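Local atomic coordinates of cytoplasmic export protein 1 (PDB entry 3VWA), a protein that binds tRNA and acts in its nuclear export, possibly collecting tRNA from export receptors at the nuclear pore and passing it to the translation machinery. Residues K426-S431 with F465-K470. Sequence-based numbering, arbitrary orientation.
Sequences KTQVDS and FTKSLK
The carboxamide of Gln428 lies with one flat face over the aliphatic base of Lys467, while its nitrogen end points toward the hydroxyl of Ser468. Lys467 CG sits almost directly beneath the amide carbon, 3.8 Å from Gln428 CD, and Lys467 CB extends the same layer under the amide, 3.8 Å from Gln428 NE2. No atom of 465-470 lies against the opposite face. Beyond the nitrogen, Ser468 OG approaches Gln428 NE2 to 2.5 Å, too close for the exact placement of these two groups to carry much weight. Both have a firmer partner one turn back on the helix of Ser468: Gln428 NE2 and Ser468 OG each hydrogen-bond to the carbonyl oxygen of Ala464. The extended glutamine chain, with CG anti to the backbone N (chi1 -173°), spans the 7.5 Å between the CA atoms of Gln428 and Ser468. It and the Lys467 chain run alongside one another, pointing opposite ways. An alanine in place of Gln428 would probably strip the lysine methylenes of their flat cover and cost the Ala464 carbonyl its bond from the turn, leaving it the one from Ser468 OG. Gln428 is the second residue of a type I turn, Thr427 to Asp430; Val429 N bonds back to Lys426 O at 3.0 Å, and Asp430 forms a salt bridge with Arg397. Helix 433-446 packs against both segments, through Ile435 on Thr427 and Val440 on Ser468. The contact thus joins the turn after the body of helix 413-427 to the last turn of helix 454-469, alternate helices stacked side by side with 433-446 bridging them, consistent with the HEAT-repeat solenoid in the C-terminal part of this fragment.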
# COMPACT_ATOMS: atom_id res chain seq x y z
N LYS A 426 7.44 -9.70 -36.60
CA LYS A 426 6.06 -9.94 -36.98
C LYS A 426 5.20 -8.70 -36.86
O LYS A 426 4.49 -8.36 -37.77
CB LYS A 426 5.44 -11.08 -36.19
CG LYS A 426 4.21 -11.60 -36.90
CD LYS A 426 3.28 -12.40 -36.00
CE LYS A 426 1.85 -12.45 -36.57
NZ LYS A 426 0.92 -12.62 -35.41
N THR A 427 5.27 -7.99 -35.74
CA THR A 427 4.47 -6.79 -35.61
C THR A 427 4.83 -5.66 -36.59
O THR A 427 4.06 -4.79 -36.83
CB THR A 427 4.37 -6.32 -34.12
OG1 THR A 427 5.60 -5.68 -33.72
CG2 THR A 427 4.03 -7.57 -33.22
N GLN A 428 6.00 -5.72 -37.20
CA GLN A 428 6.36 -4.77 -38.21
C GLN A 428 5.56 -4.96 -39.53
O GLN A 428 5.50 -4.06 -40.38
CB GLN A 428 7.89 -4.81 -38.43
CG GLN A 428 8.41 -3.73 -39.36
CD GLN A 428 9.92 -3.49 -39.27
OE1 GLN A 428 10.71 -4.40 -38.95
NE2 GLN A 428 10.32 -2.26 -39.59
N VAL A 429 4.94 -6.13 -39.69
CA VAL A 429 4.10 -6.37 -40.88
C VAL A 429 2.60 -6.49 -40.47
O VAL A 429 1.74 -7.01 -41.21
CB VAL A 429 4.65 -7.57 -41.71
CG1 VAL A 429 4.73 -8.84 -40.88
CG2 VAL A 429 3.79 -7.83 -42.94
N ASP A 430 2.30 -5.99 -39.28
CA ASP A 430 0.98 -6.13 -38.70
C ASP A 430 -0.01 -5.45 -39.59
O ASP A 430 0.29 -4.40 -40.17
CB ASP A 430 0.96 -5.48 -37.30
CG ASP A 430 -0.22 -5.93 -36.44
OD1 ASP A 430 -0.02 -6.81 -35.59
OD2 ASP A 430 -1.34 -5.38 -36.61
N SER A 431 -1.23 -5.99 -39.63
CA SER A 431 -2.32 -5.36 -40.35
C SER A 431 -2.64 -3.92 -39.91
O SER A 431 -3.07 -3.13 -40.73
CB SER A 431 -3.57 -6.24 -40.30
OG SER A 431 -3.92 -6.52 -38.96
N PHE A 465 14.85 -0.60 -40.36
CA PHE A 465 14.57 0.67 -41.04
C PHE A 465 14.28 0.52 -42.54
O PHE A 465 13.42 1.19 -43.11
CB PHE A 465 15.75 1.63 -40.86
CG PHE A 465 15.96 2.12 -39.45
CD1 PHE A 465 14.89 2.47 -38.63
CD2 PHE A 465 17.24 2.29 -38.96
CE1 PHE A 465 15.09 2.96 -37.33
CE2 PHE A 465 17.44 2.79 -37.69
CZ PHE A 465 16.37 3.12 -36.87
N THR A 466 15.02 -0.35 -43.20
CA THR A 466 14.79 -0.69 -44.62
C THR A 466 13.36 -1.23 -44.84
O THR A 466 12.64 -0.77 -45.74
CB THR A 466 15.80 -1.77 -45.04
OG1 THR A 466 17.12 -1.22 -44.98
CG2 THR A 466 15.52 -2.31 -46.45
N LYS A 467 12.96 -2.18 -43.98
CA LYS A 467 11.58 -2.70 -43.98
C LYS A 467 10.51 -1.62 -43.86
O LYS A 467 9.58 -1.59 -44.65
CB LYS A 467 11.42 -3.76 -42.88
CG LYS A 467 10.16 -4.61 -42.91
CD LYS A 467 9.75 -5.06 -44.29
CE LYS A 467 8.87 -6.31 -44.17
NZ LYS A 467 7.77 -6.25 -45.16
N SER A 468 10.67 -0.72 -42.91
CA SER A 468 9.65 0.30 -42.63
C SER A 468 9.56 1.32 -43.77
O SER A 468 8.50 1.86 -44.03
CB SER A 468 9.91 1.06 -41.31
OG SER A 468 10.09 0.13 -40.26
N LEU A 469 10.67 1.56 -44.43
CA LEU A 469 10.70 2.58 -45.50
C LEU A 469 10.15 2.06 -46.81
O LEU A 469 9.94 2.85 -47.73
CB LEU A 469 12.13 3.12 -45.69
CG LEU A 469 12.56 4.11 -44.62
CD1 LEU A 469 14.07 4.27 -44.78
CD2 LEU A 469 11.87 5.47 -44.74
N LYS A 470 9.91 0.75 -46.89
CA LYS A 470 9.11 0.18 -47.96
C LYS A 470 7.63 0.13 -47.59
O LYS A 470 6.86 -0.45 -48.34
CB LYS A 470 9.49 -1.29 -48.29
CG LYS A 470 10.93 -1.69 -48.10
CD LYS A 470 11.51 -2.51 -49.24
CE LYS A 470 13.04 -2.56 -49.06
NZ LYS A 470 13.80 -2.10 -50.25